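Local coordinates for concanavalin B (PDB 6CAF), which probably acts as a carbohydrate-binding seed protein, being a chitinase-like member of glycosyl hydrolase family 18, at residues V34-R39 / W290-D295; L106-P111 / D149-D154; T181-A186 / F206-V211; F248-A253 / G286-N291. All blocks are in the same frame, centred on the assembly; numbering follows the deposited sequence.

Contact 1 of 4, residues V34-R39 / W290-D295; sequences VYWGQR and WNRQAD
Tyr35, near the end of strand 31-36, offers its carbonyl O to Arg292 N at 2.9 Å, a backbone bond bent to 146° that ties the strand to the first turn of helix 292-298. The end-to-end directions of the touching parts diverge by 53°, so this bond follows the parallel pairing of strands 31-36 and 284-290 just where the second segment turns into its helix. The Tyr35 ring makes an offset edge-to-face (T-shaped) stack with Trp290: the indole points its edge at the phenol, the planes lie 71° apart, and Trp290 CE3 comes within 3.5 Å of Tyr35 CG. Trp290 reaches this place because CG stands opposite its backbone N (chi1 175°). A cis peptide joins Trp290 to Asn291, as is characteristic of the eighth strand in family 18 barrels. Asn291 suits the next position as N-cap: its OD1 accepts Ala294 N at 3.1 Å, while its CB lies over one indole face, toward the rim. Val34 packs on the helix start, its CG2 3.6 Å from Arg292 N. Arg292 CB packs against Tyr35 O and Val34 CG2, while the chain, bent at chi2, carries NE to Thr47 and NH1 to Tyr53. The Tyr35 hydroxyl is gripped by Glu250 and His152. A leucine here would probably leave Glu250 and His152 without that shared hydroxyl and the Trp290 edge without its aromatic face. Backbone bonds link Tyr35 to Leu289 of strand 284-290 and both Val34 and Trp36 to Phe57 of strand 55-64, while helix 44-49 packs on the side chains of Val34 and Trp36.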
loop_
_atom_site.group_PDB
_atom_site.type_symbol
_atom_site.label_atom_id
_atom_site.label_comp_id
_atom_site.label_asym_id
_atom_site.label_seq_id
_atom_site.Cartn_x
_atom_site.Cartn_y
_atom_site.Cartn_z
ATOM N N VAL A 34 -1.901 -6.503 -1.319
ATOM C CA VAL A 34 -1.019 -7.196 -0.404
ATOM C C VAL A 34 0.386 -6.636 -0.508
ATOM O O VAL A 34 0.825 -6.225 -1.588
ATOM C CB VAL A 34 -1.027 -8.708 -0.686
ATOM C CG1 VAL A 34 -0.389 -9.047 -2.025
ATOM C CG2 VAL A 34 -0.401 -9.520 0.438
ATOM N N TYR A 35 1.078 -6.629 0.624
ATOM C CA TYR A 35 2.484 -6.263 0.693
ATOM C C TYR A 35 3.370 -7.478 0.453
ATOM O O TYR A 35 3.194 -8.537 1.060
ATOM C CB TYR A 35 2.816 -5.655 2.038
ATOM C CG TYR A 35 2.205 -4.299 2.299
ATOM C CD1 TYR A 35 0.905 -4.172 2.763
ATOM C CD2 TYR A 35 2.919 -3.151 2.076
ATOM C CE1 TYR A 35 0.337 -2.942 3.019
ATOM C CE2 TYR A 35 2.365 -1.919 2.346
ATOM C CZ TYR A 35 1.099 -1.796 2.808
ATOM O OH TYR A 35 0.596 -0.531 3.065
ATOM N N TRP A 36 4.347 -7.280 -0.421
ATOM C CA TRP A 36 5.306 -8.299 -0.806
ATOM C C TRP A 36 6.701 -7.726 -0.828
ATOM O O TRP A 36 6.901 -6.643 -1.352
ATOM C CB TRP A 36 4.947 -8.849 -2.195
ATOM C CG TRP A 36 5.910 -9.886 -2.674
ATOM C CD1 TRP A 36 5.806 -11.240 -2.476
ATOM C CD2 TRP A 36 7.157 -9.664 -3.356
ATOM N NE1 TRP A 36 6.924 -11.865 -2.987
ATOM C CE2 TRP A 36 7.768 -10.914 -3.513
ATOM C CE3 TRP A 36 7.796 -8.542 -3.882
ATOM C CZ2 TRP A 36 8.994 -11.059 -4.142
ATOM C CZ3 TRP A 36 9.003 -8.683 -4.480
ATOM C CH2 TRP A 36 9.590 -9.922 -4.620
ATOM N N GLY A 37 7.665 -8.446 -0.279
ATOM C CA GLY A 37 9.033 -7.988 -0.365
ATOM C C GLY A 37 10.040 -8.552 0.594
ATOM O O GLY A 37 11.125 -8.024 0.677
ATOM N N GLN A 38 9.812 -9.606 1.223
ATOM C CA GLN A 38 10.662 -10.302 2.192
ATOM C C GLN A 38 10.758 -11.755 1.809
ATOM O O GLN A 38 9.966 -12.249 1.023
ATOM C CB GLN A 38 10.150 -10.138 3.620
ATOM C CG GLN A 38 8.810 -10.723 3.950
ATOM C CD GLN A 38 8.435 -10.478 5.416
ATOM O OE1 GLN A 38 8.988 -9.576 6.070
ATOM N NE2 GLN A 38 7.553 -11.317 5.947
ATOM N N ARG A 39 11.839 -12.404 2.228
ATOM C CA ARG A 39 12.066 -13.779 1.810
ATOM C C ARG A 39 10.876 -14.698 2.075
ATOM O O ARG A 39 10.473 -15.500 1.220
ATOM C CB ARG A 39 13.322 -14.326 2.492
ATOM C CG ARG A 39 13.625 -15.774 2.146
ATOM C CD ARG A 39 14.878 -16.287 2.854
ATOM N NE ARG A 39 16.081 -15.862 2.147
ATOM C CZ ARG A 39 16.683 -16.567 1.194
ATOM N NH1 ARG A 39 17.772 -16.083 0.614
ATOM N NH2 ARG A 39 16.228 -17.769 0.841
ATOM N N TRP A 290 -1.278 -6.816 5.348
ATOM C CA TRP A 290 0.088 -6.871 5.822
ATOM C C TRP A 290 0.264 -8.268 6.428
ATOM O O TRP A 290 -0.335 -8.532 7.478
ATOM C CB TRP A 290 0.350 -5.784 6.888
ATOM C CG TRP A 290 1.713 -5.910 7.458
ATOM C CD1 TRP A 290 2.028 -6.394 8.676
ATOM C CD2 TRP A 290 2.944 -5.682 6.774
ATOM N NE1 TRP A 290 3.419 -6.482 8.809
ATOM C CE2 TRP A 290 3.996 -6.011 7.658
ATOM C CE3 TRP A 290 3.271 -5.126 5.533
ATOM C CZ2 TRP A 290 5.349 -5.882 7.299
ATOM C CZ3 TRP A 290 4.625 -4.997 5.182
ATOM C CH2 TRP A 290 5.642 -5.362 6.054
ATOM N N ASN A 291 1.014 -9.194 5.819
ATOM C CA ASN A 291 1.696 -9.134 4.537
ATOM C C ASN A 291 1.508 -10.490 3.832
ATOM O O ASN A 291 0.735 -11.355 4.293
ATOM C CB ASN A 291 3.165 -8.796 4.725
ATOM C CG ASN A 291 3.897 -9.841 5.552
ATOM O OD1 ASN A 291 3.323 -10.804 6.053
ATOM N ND2 ASN A 291 5.201 -9.668 5.661
ATOM N N ARG A 292 2.186 -10.683 2.705
ATOM C CA ARG A 292 1.992 -11.884 1.930
ATOM C C ARG A 292 2.330 -13.135 2.767
ATOM O O ARG A 292 1.587 -14.117 2.719
ATOM C CB ARG A 292 2.805 -11.825 0.659
ATOM C CG ARG A 292 2.783 -13.098 -0.161
ATOM C CD ARG A 292 1.419 -13.511 -0.653
ATOM N NE ARG A 292 1.578 -14.656 -1.523
ATOM C CZ ARG A 292 0.775 -15.710 -1.634
ATOM N NH1 ARG A 292 -0.419 -15.671 -1.115
ATOM N NH2 ARG A 292 1.167 -16.769 -2.334
ATOM N N GLN A 293 3.436 -13.103 3.502
ATOM C CA GLN A 293 3.810 -14.237 4.345
ATOM C C GLN A 293 2.673 -14.624 5.272
ATOM O O GLN A 293 2.313 -15.809 5.398
ATOM C CB GLN A 293 5.055 -13.886 5.183
ATOM C CG GLN A 293 5.456 -14.941 6.197
ATOM C CD GLN A 293 6.584 -14.565 7.123
ATOM O OE1 GLN A 293 7.157 -13.489 7.051
ATOM N NE2 GLN A 293 6.905 -15.485 8.018
ATOM N N ALA A 294 2.119 -13.637 5.972
ATOM C CA ALA A 294 1.069 -13.925 6.918
ATOM C C ALA A 294 -0.191 -14.447 6.234
ATOM O O ALA A 294 -0.876 -15.331 6.759
ATOM C CB ALA A 294 0.784 -12.697 7.761
ATOM N N ASP A 295 -0.479 -13.895 5.051
ATOM C CA ASP A 295 -1.656 -14.337 4.293
ATOM C C ASP A 295 -1.503 -15.788 3.854
ATOM O O ASP A 295 -2.433 -16.586 3.971
ATOM C CB ASP A 295 -1.864 -13.425 3.101
ATOM C CG ASP A 295 -3.213 -13.549 2.467
ATOM O OD1 ASP A 295 -4.126 -14.096 3.100
ATOM O OD2 ASP A 295 -3.380 -13.059 1.330
#

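Contact 2 of 4, residues L106-P111 / D149-D154; sequences LALGGP and DGIHFD
Segments 106-111 and 149-154 carry neighbouring parallel strands of the TIM barrel, and the second carries the Asp-Gly-x-x-x-Asp core of the family 18 signature. In chitinases of this family the signature usually reads DGxDxDxE; here His152 and Gln156 take the places of the middle aspartate and the glutamate. Backbone bonds alternate across the pair: Leu106 N to Gly150 O, His152 N to Leu106 O at 2.8 Å, Leu108 N to His152 O at 2.8 Å, Asp154 N to Leu108 O, and Gly110 N to Asp154 O at 2.8 Å. Leucine and isoleucine suit the side facing the helices, where Leu108 CD1 meets Ile151 CG2 at 3.7 Å and lies over a face of Phe153; helices 120-135 and 164-178 close over them. The inner side takes small Ala107, whose CB sits in plane at the edge of the His152 imidazole, 3.9 Å from CD2. Gly109 is required both by its backbone angles and by Asp154 O, into which a CB would run. Both imidazole nitrogens are bonded, ND1 to Ser185 OG and NE2 to Tyr35 OH, and Asp154 OD1 bonds to Gln156. The two bonds to the imidazole nitrogens probably fix the rotation of the histidine ring, consistent with a protein that keeps the chitinase fold but not the usual acidic signature.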
loop_
_atom_site.group_PDB
_atom_site.type_symbol
_atom_site.label_atom_id
_atom_site.label_comp_id
_atom_site.label_asym_id
_atom_site.label_seq_id
_atom_site.Cartn_x
_atom_site.Cartn_y
_atom_site.Cartn_z
ATOM N N LEU A 106 5.275 0.359 -6.320
ATOM C CA LEU A 106 6.407 0.456 -5.417
ATOM C C LEU A 106 5.984 1.168 -4.147
ATOM O O LEU A 106 5.440 2.270 -4.217
ATOM C CB LEU A 106 7.572 1.224 -6.061
ATOM C CG LEU A 106 8.813 1.342 -5.199
ATOM C CD1 LEU A 106 9.481 0.010 -4.955
ATOM C CD2 LEU A 106 9.775 2.335 -5.824
ATOM N N ALA A 107 6.229 0.536 -3.007
ATOM C CA ALA A 107 5.941 1.170 -1.722
ATOM C C ALA A 107 7.182 1.860 -1.166
ATOM O O ALA A 107 8.256 1.255 -1.035
ATOM C CB ALA A 107 5.433 0.153 -0.727
ATOM N N LEU A 108 7.008 3.136 -0.827
ATOM C CA LEU A 108 7.998 3.909 -0.132
ATOM C C LEU A 108 7.810 3.772 1.356
ATOM O O LEU A 108 6.679 3.805 1.844
ATOM C CB LEU A 108 7.832 5.405 -0.471
ATOM C CG LEU A 108 7.697 5.788 -1.934
ATOM C CD1 LEU A 108 7.536 7.285 -2.072
ATOM C CD2 LEU A 108 8.899 5.309 -2.717
ATOM N N GLY A 109 8.929 3.704 2.078
ATOM C CA GLY A 109 8.888 3.849 3.526
ATOM C C GLY A 109 8.852 2.505 4.228
ATOM O O GLY A 109 9.767 1.702 4.088
ATOM N N GLY A 110 7.778 2.269 4.981
ATOM C CA GLY A 110 7.614 1.048 5.746
ATOM C C GLY A 110 8.120 1.165 7.168
ATOM O O GLY A 110 8.451 2.247 7.653
ATOM N N PRO A 111 8.178 0.037 7.861
ATOM C CA PRO A 111 8.477 0.044 9.297
ATOM C C PRO A 111 9.945 0.176 9.653
ATOM O O PRO A 111 10.268 0.328 10.826
ATOM C CB PRO A 111 7.957 -1.310 9.767
ATOM C CG PRO A 111 7.980 -2.158 8.555
ATOM C CD PRO A 111 7.676 -1.267 7.400
ATOM N N ASP A 149 2.533 0.392 -11.800
ATOM C CA ASP A 149 1.212 0.965 -11.799
ATOM C C ASP A 149 0.993 2.054 -10.800
ATOM O O ASP A 149 -0.019 2.754 -10.872
ATOM C CB ASP A 149 0.207 -0.139 -11.604
ATOM C CG ASP A 149 0.276 -1.139 -12.705
ATOM O OD1 ASP A 149 -0.173 -0.818 -13.820
ATOM O OD2 ASP A 149 0.869 -2.218 -12.514
ATOM N N GLY A 150 1.921 2.229 -9.864
ATOM C CA GLY A 150 1.759 3.281 -8.900
ATOM C C GLY A 150 2.866 3.352 -7.879
ATOM O O GLY A 150 3.735 2.491 -7.816
ATOM N N ILE A 151 2.788 4.410 -7.067
ATOM C CA ILE A 151 3.691 4.647 -5.955
ATOM C C ILE A 151 2.819 4.738 -4.711
ATOM O O ILE A 151 1.833 5.502 -4.676
ATOM C CB ILE A 151 4.495 5.960 -6.110
ATOM C CG1 ILE A 151 5.316 5.951 -7.399
ATOM C CG2 ILE A 151 5.354 6.211 -4.886
ATOM C CD1 ILE A 151 6.404 4.915 -7.514
ATOM N N HIS A 152 3.205 3.952 -3.689
ATOM C CA HIS A 152 2.472 3.849 -2.440
ATOM C C HIS A 152 3.285 4.460 -1.301
ATOM O O HIS A 152 4.427 4.088 -1.055
ATOM C CB HIS A 152 2.195 2.388 -2.174
ATOM C CG HIS A 152 1.473 2.096 -0.919
ATOM N ND1 HIS A 152 0.232 2.606 -0.643
ATOM C CD2 HIS A 152 1.764 1.240 0.082
ATOM C CE1 HIS A 152 -0.204 2.087 0.489
ATOM N NE2 HIS A 152 0.705 1.245 0.935
ATOM N N PHE A 153 2.678 5.441 -0.627
ATOM C CA PHE A 153 3.331 6.195 0.437
ATOM C C PHE A 153 3.048 5.525 1.785
ATOM O O PHE A 153 2.086 5.875 2.480
ATOM C CB PHE A 153 2.799 7.629 0.469
ATOM C CG PHE A 153 3.327 8.563 -0.582
ATOM C CD1 PHE A 153 3.263 8.265 -1.923
ATOM C CD2 PHE A 153 3.810 9.805 -0.191
ATOM C CE1 PHE A 153 3.704 9.180 -2.852
ATOM C CE2 PHE A 153 4.197 10.730 -1.118
ATOM C CZ PHE A 153 4.170 10.412 -2.445
ATOM N N ASP A 154 3.900 4.589 2.193
ATOM C CA ASP A 154 3.712 3.905 3.478
ATOM C C ASP A 154 4.587 4.609 4.520
ATOM O O ASP A 154 5.582 4.064 5.039
ATOM C CB ASP A 154 4.008 2.407 3.372
ATOM C CG ASP A 154 3.432 1.604 4.495
ATOM O OD1 ASP A 154 2.994 2.172 5.512
ATOM O OD2 ASP A 154 3.470 0.354 4.386
#

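Contact 3 of 4, residues T181-A186 / F206-V211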
loop_
_atom_site.group_PDB
_atom_site.type_symbol
_atom_site.label_atom_id
_atom_site.label_comp_id
_atom_site.label_asym_id
_atom_site.label_seq_id
_atom_site.Cartn_x
_atom_site.Cartn_y
_atom_site.Cartn_z
ATOM N N THR A 181 -0.839 7.229 -16.455
ATOM C CA THR A 181 -1.951 6.618 -15.777
ATOM C C THR A 181 -1.546 6.035 -14.423
ATOM O O THR A 181 -2.388 5.412 -13.756
ATOM C CB THR A 181 -2.563 5.503 -16.645
ATOM O OG1 THR A 181 -1.570 4.507 -16.914
ATOM C CG2 THR A 181 -3.074 6.065 -17.983
ATOM N N PHE A 182 -0.294 6.231 -13.983
ATOM C CA PHE A 182 0.089 5.645 -12.714
ATOM C C PHE A 182 -0.729 6.243 -11.588
ATOM O O PHE A 182 -1.191 7.382 -11.650
ATOM C CB PHE A 182 1.613 5.697 -12.445
ATOM C CG PHE A 182 2.171 7.079 -12.260
ATOM C CD1 PHE A 182 2.112 7.723 -11.037
ATOM C CD2 PHE A 182 2.803 7.713 -13.290
ATOM C CE1 PHE A 182 2.646 8.973 -10.887
ATOM C CE2 PHE A 182 3.337 8.961 -13.137
ATOM C CZ PHE A 182 3.266 9.590 -11.936
ATOM N N LEU A 183 -0.862 5.434 -10.557
ATOM C CA LEU A 183 -1.665 5.775 -9.395
ATOM C C LEU A 183 -0.771 6.170 -8.222
ATOM O O LEU A 183 0.413 5.833 -8.159
ATOM C CB LEU A 183 -2.509 4.571 -8.991
ATOM C CG LEU A 183 -3.479 4.127 -10.074
ATOM C CD1 LEU A 183 -4.020 2.733 -9.790
ATOM C CD2 LEU A 183 -4.619 5.117 -10.239
ATOM N N LEU A 184 -1.379 6.908 -7.305
ATOM C CA LEU A 184 -0.717 7.371 -6.109
ATOM C C LEU A 184 -1.553 6.940 -4.912
ATOM O O LEU A 184 -2.770 7.161 -4.870
ATOM C CB LEU A 184 -0.563 8.881 -6.158
ATOM C CG LEU A 184 0.402 9.330 -7.243
ATOM C CD1 LEU A 184 0.225 10.777 -7.612
ATOM C CD2 LEU A 184 1.826 9.037 -6.854
ATOM N N SER A 185 -0.923 6.316 -3.921
ATOM C CA SER A 185 -1.670 5.841 -2.750
ATOM C C SER A 185 -0.895 6.086 -1.487
ATOM O O SER A 185 0.300 6.375 -1.529
ATOM C CB SER A 185 -2.003 4.379 -2.910
ATOM O OG SER A 185 -0.873 3.584 -2.997
ATOM N N ALA A 186 -1.593 5.963 -0.365
ATOM C CA ALA A 186 -1.010 6.194 0.950
ATOM C C ALA A 186 -1.503 5.170 1.942
ATOM O O ALA A 186 -2.602 4.631 1.782
ATOM C CB ALA A 186 -1.354 7.562 1.451
ATOM N N PHE A 206 -4.051 11.744 -3.772
ATOM C CA PHE A 206 -4.012 10.303 -3.713
ATOM C C PHE A 206 -5.247 9.698 -4.370
ATOM O O PHE A 206 -6.375 10.099 -4.108
ATOM C CB PHE A 206 -3.904 9.765 -2.290
ATOM C CG PHE A 206 -2.588 10.028 -1.607
ATOM C CD1 PHE A 206 -1.422 9.470 -2.093
ATOM C CD2 PHE A 206 -2.517 10.805 -0.461
ATOM C CE1 PHE A 206 -0.222 9.664 -1.447
ATOM C CE2 PHE A 206 -1.305 11.007 0.175
ATOM C CZ PHE A 206 -0.165 10.427 -0.309
ATOM N N ASP A 207 -5.004 8.684 -5.187
ATOM C CA ASP A 207 -6.070 7.853 -5.717
ATOM C C ASP A 207 -6.704 6.940 -4.675
ATOM O O ASP A 207 -7.924 6.720 -4.697
ATOM C CB ASP A 207 -5.559 7.014 -6.895
ATOM C CG ASP A 207 -5.079 7.870 -8.051
ATOM O OD1 ASP A 207 -5.988 8.330 -8.782
ATOM O OD2 ASP A 207 -3.856 8.039 -8.186
ATOM N N TYR A 208 -5.868 6.385 -3.801
ATOM C CA TYR A 208 -6.319 5.399 -2.841
ATOM C C TYR A 208 -5.692 5.683 -1.488
ATOM O O TYR A 208 -4.502 6.038 -1.417
ATOM C CB TYR A 208 -5.874 4.001 -3.227
ATOM C CG TYR A 208 -6.337 3.462 -4.533
ATOM C CD1 TYR A 208 -7.624 3.631 -4.970
ATOM C CD2 TYR A 208 -5.484 2.655 -5.281
ATOM C CE1 TYR A 208 -8.056 3.066 -6.179
ATOM C CE2 TYR A 208 -5.901 2.034 -6.446
ATOM C CZ TYR A 208 -7.183 2.276 -6.924
ATOM O OH TYR A 208 -7.554 1.645 -8.100
ATOM N N ILE A 209 -6.475 5.453 -0.436
ATOM C CA ILE A 209 -5.985 5.555 0.925
ATOM C C ILE A 209 -6.237 4.219 1.614
ATOM O O ILE A 209 -7.376 3.748 1.683
ATOM C CB ILE A 209 -6.715 6.669 1.703
ATOM C CG1 ILE A 209 -6.622 8.014 0.978
ATOM C CG2 ILE A 209 -6.214 6.752 3.123
ATOM C CD1 ILE A 209 -5.250 8.591 0.932
ATOM N N PHE A 210 -5.157 3.613 2.097
ATOM C CA PHE A 210 -5.173 2.336 2.787
ATOM C C PHE A 210 -4.954 2.604 4.279
ATOM O O PHE A 210 -3.827 2.791 4.719
ATOM C CB PHE A 210 -4.051 1.451 2.227
ATOM C CG PHE A 210 -4.237 1.051 0.798
ATOM C CD1 PHE A 210 -3.806 1.854 -0.235
ATOM C CD2 PHE A 210 -4.875 -0.134 0.479
ATOM C CE1 PHE A 210 -3.979 1.473 -1.547
ATOM C CE2 PHE A 210 -5.054 -0.514 -0.838
ATOM C CZ PHE A 210 -4.637 0.311 -1.860
ATOM N N VAL A 211 -6.037 2.690 5.034
ATOM C CA VAL A 211 -5.931 3.097 6.418
ATOM C C VAL A 211 -5.512 1.903 7.264
ATOM O O VAL A 211 -6.157 0.852 7.226
ATOM C CB VAL A 211 -7.268 3.648 6.897
ATOM C CG1 VAL A 211 -7.169 4.068 8.360
ATOM C CG2 VAL A 211 -7.714 4.836 6.059
#
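Ala186 sets its methyl squarely over the Phe206 ring: CB is 3.6 Å from the ring centroid and only 12° off the normal, a CH-pi contact for which the small methyl is well suited. Beside it, Ile209 CD1 reaches Ala186 CB at 4.1 Å. On the other side of the sheet, Ser185 CB lies in plane at the edge of the Phe210 ring, 3.8 Å from CE1. Just before strand 208-212, Asp207 bonds by its side chain. With CG next to its backbone N (chi1 -62°), the carboxylate reaches back so that OD2 takes Leu184 N at 2.9 Å on its anti lone pair, and Leu183 CD2 packs on Asp207 CG at 3.5 Å. Leu184 O in turn receives Asp207 N at 2.7 Å and, weakly, Tyr208 N. Further along, parallel pairing takes over, with Ala186 N bonded to Tyr208 O and Phe210 N to Ala186 O at 2.8 Å. A second shell fixes these groups: His152 holds the Ser185 hydroxyl, Phe153 meets Phe206 edge-to-face, and Phe248 stacks on Phe210. The two strands belong to one beta-alpha-beta unit of the TIM barrel. Helix 198-202, on the crossover between them, packs on Phe206 and Ile209, helix 164-178 covers Leu184 and Phe206, and the strand through Ser185 bonds onward to Ile151 and Phe153 of strand 150-154.

Contact 4 of 4, residues F248-A253 / G286-N291; sequences FLELPA and GIALWN
Phe248 to Pro252 and Gly286 to Trp290 are the seventh and eighth strands of the TIM barrel, running parallel at 24°. Five backbone bonds join the two. Gly286 O takes Leu249 N at 3.0 Å, Leu249 O takes Ala288 N from above the carbonyl plane, and Ala288 O takes Leu251 N at 2.8 Å. Leu251 O then receives Trp290 N at 2.9 Å, and Trp290 O receives Ala253 N, again from above its plane, with a weak second bond from Thr257. The outer edges are met as well: Phe248 and Glu250 pair with Ile209 and Val211 of strand 208-212, and Ile287 with Glu31. Pro252 lacks an N-H to offer, but its CA-H makes a CH...O contact to Trp290 O. Glu250 is the polar residue on the inner side, its extended chain carrying OE1 to the Tyr35 hydroxyl and OE2 to that of Tyr214. Phe248 CD2 comes 3.4 Å from Gly286 C, and a glycine suits that place because a CB would press on the ring and the backbone angles demand it. An alanine in place of this phenylalanine is likely to leave a gap beside Gly286 and deprive Phe210 and Tyr208 of the ring they pack on. Leu249, Leu251, Ile287 and Leu289 face the helices. Inside, the Ala288 methyl is small enough to let the Glu250 stem pass, its CB 4.0 Å from Glu250 CG.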
loop_
_atom_site.group_PDB
_atom_site.type_symbol
_atom_site.label_atom_id
_atom_site.label_comp_id
_atom_site.label_asym_id
_atom_site.label_seq_id
_atom_site.Cartn_x
_atom_site.Cartn_y
_atom_site.Cartn_z
ATOM N N PHE A 248 -9.622 1.992 1.635
ATOM C CA PHE A 248 -9.395 0.603 1.920
ATOM C C PHE A 248 -9.070 0.434 3.392
ATOM O O PHE A 248 -8.470 1.337 3.995
ATOM C CB PHE A 248 -8.184 0.069 1.168
ATOM C CG PHE A 248 -8.297 0.036 -0.320
ATOM C CD1 PHE A 248 -8.200 1.195 -1.065
ATOM C CD2 PHE A 248 -8.411 -1.187 -0.993
ATOM C CE1 PHE A 248 -8.222 1.151 -2.442
ATOM C CE2 PHE A 248 -8.462 -1.229 -2.378
ATOM C CZ PHE A 248 -8.335 -0.048 -3.094
ATOM N N LEU A 249 -9.412 -0.731 3.946
ATOM C CA LEU A 249 -8.915 -1.104 5.269
ATOM C C LEU A 249 -7.639 -1.902 5.112
ATOM O O LEU A 249 -7.653 -2.989 4.509
ATOM C CB LEU A 249 -9.898 -1.979 6.041
ATOM C CG LEU A 249 -11.257 -1.373 6.321
ATOM C CD1 LEU A 249 -12.225 -1.704 5.188
ATOM C CD2 LEU A 249 -11.814 -1.948 7.614
ATOM N N GLU A 250 -6.531 -1.407 5.666
ATOM C CA GLU A 250 -5.311 -2.200 5.749
ATOM C C GLU A 250 -5.312 -2.918 7.088
ATOM O O GLU A 250 -5.478 -2.291 8.139
ATOM C CB GLU A 250 -4.046 -1.373 5.580
ATOM C CG GLU A 250 -2.818 -2.236 5.651
ATOM C CD GLU A 250 -1.545 -1.489 5.386
ATOM O OE1 GLU A 250 -1.532 -0.740 4.390
ATOM O OE2 GLU A 250 -0.536 -1.733 6.085
ATOM N N LEU A 251 -5.145 -4.230 7.008
ATOM C CA LEU A 251 -5.316 -5.111 8.149
ATOM C C LEU A 251 -4.173 -6.112 8.187
ATOM O O LEU A 251 -3.579 -6.456 7.153
ATOM C CB LEU A 251 -6.622 -5.889 7.973
ATOM C CG LEU A 251 -7.903 -5.042 7.994
ATOM C CD1 LEU A 251 -9.101 -5.882 7.580
ATOM C CD2 LEU A 251 -8.062 -4.401 9.347
ATOM N N PRO A 252 -3.885 -6.629 9.382
ATOM C CA PRO A 252 -2.894 -7.691 9.475
ATOM C C PRO A 252 -3.504 -9.018 9.064
ATOM O O PRO A 252 -4.650 -9.303 9.398
ATOM C CB PRO A 252 -2.534 -7.703 10.960
ATOM C CG PRO A 252 -3.722 -7.162 11.646
ATOM C CD PRO A 252 -4.441 -6.267 10.695
ATOM N N ALA A 253 -2.729 -9.845 8.366
ATOM C CA ALA A 253 -3.290 -11.107 7.881
ATOM C C ALA A 253 -3.154 -12.245 8.865
ATOM O O ALA A 253 -3.631 -13.336 8.587
ATOM C CB ALA A 253 -2.694 -11.486 6.540
ATOM N N GLY A 286 -12.017 -1.848 -0.707
ATOM C CA GLY A 286 -11.453 -3.162 -0.426
ATOM C C GLY A 286 -10.543 -3.132 0.773
ATOM O O GLY A 286 -10.676 -2.290 1.681
ATOM N N ILE A 287 -9.624 -4.088 0.778
ATOM C CA ILE A 287 -8.742 -4.268 1.893
ATOM C C ILE A 287 -7.313 -4.447 1.401
ATOM O O ILE A 287 -7.085 -4.850 0.250
ATOM C CB ILE A 287 -9.141 -5.467 2.767
ATOM C CG1 ILE A 287 -9.022 -6.771 2.039
ATOM C CG2 ILE A 287 -10.547 -5.282 3.343
ATOM C CD1 ILE A 287 -9.272 -7.998 2.910
ATOM N N ALA A 288 -6.360 -4.135 2.275
ATOM C CA ALA A 288 -4.971 -4.486 2.062
ATOM C C ALA A 288 -4.507 -5.356 3.200
ATOM O O ALA A 288 -4.916 -5.156 4.336
ATOM C CB ALA A 288 -4.074 -3.250 1.987
ATOM N N LEU A 289 -3.639 -6.310 2.883
ATOM C CA LEU A 289 -3.133 -7.235 3.884
ATOM C C LEU A 289 -1.625 -7.085 4.084
ATOM O O LEU A 289 -0.824 -7.219 3.135
ATOM C CB LEU A 289 -3.471 -8.666 3.503
ATOM C CG LEU A 289 -4.969 -8.960 3.476
ATOM C CD1 LEU A 289 -5.263 -10.332 2.893
ATOM C CD2 LEU A 289 -5.578 -8.820 4.838
ATOM N N TRP A 290 -1.278 -6.816 5.348
ATOM C CA TRP A 290 0.088 -6.871 5.822
ATOM C C TRP A 290 0.264 -8.268 6.428
ATOM O O TRP A 290 -0.335 -8.532 7.478
ATOM C CB TRP A 290 0.350 -5.784 6.888
ATOM C CG TRP A 290 1.713 -5.910 7.458
ATOM C CD1 TRP A 290 2.028 -6.394 8.676
ATOM C CD2 TRP A 290 2.944 -5.682 6.774
ATOM N NE1 TRP A 290 3.419 -6.482 8.809
ATOM C CE2 TRP A 290 3.996 -6.011 7.658
ATOM C CE3 TRP A 290 3.271 -5.126 5.533
ATOM C CZ2 TRP A 290 5.349 -5.882 7.299
ATOM C CZ3 TRP A 290 4.625 -4.997 5.182
ATOM C CH2 TRP A 290 5.642 -5.362 6.054
ATOM N N ASN A 291 1.014 -9.194 5.819
ATOM C CA ASN A 291 1.696 -9.134 4.537
ATOM C C ASN A 291 1.508 -10.490 3.832
ATOM O O ASN A 291 0.735 -11.355 4.293
ATOM C CB ASN A 291 3.165 -8.796 4.725
ATOM C CG ASN A 291 3.897 -9.841 5.552
ATOM O OD1 ASN A 291 3.323 -10.804 6.053
ATOM N ND2 ASN A 291 5.201 -9.668 5.661
#

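All four contacts are largely buried on one curled parallel sheet, contact 2 throughout, while contact 1 has partly exposed residues at its edge. Contacts 2, 3 and 4 are strand pairs, alike in backbone bonding; contact 1 instead joins a strand end to a helix start, using one backbone bond, a ring stack and a capped turn. Contacts 1 and 4 share Trp290 and Asn291, and so link strand 31-36 to strand 284-290 at the barrel's closure. Contacts 2 and 3 hold neighbouring strands 150-154 and 183-186, and contacts 3 and 4 neighbours 208-212 and 247-252. Their outer faces are aliphatic or aromatic; their inner faces add the polar groups, which Tyr35 of contact 1 ties together across contacts 2 and 4.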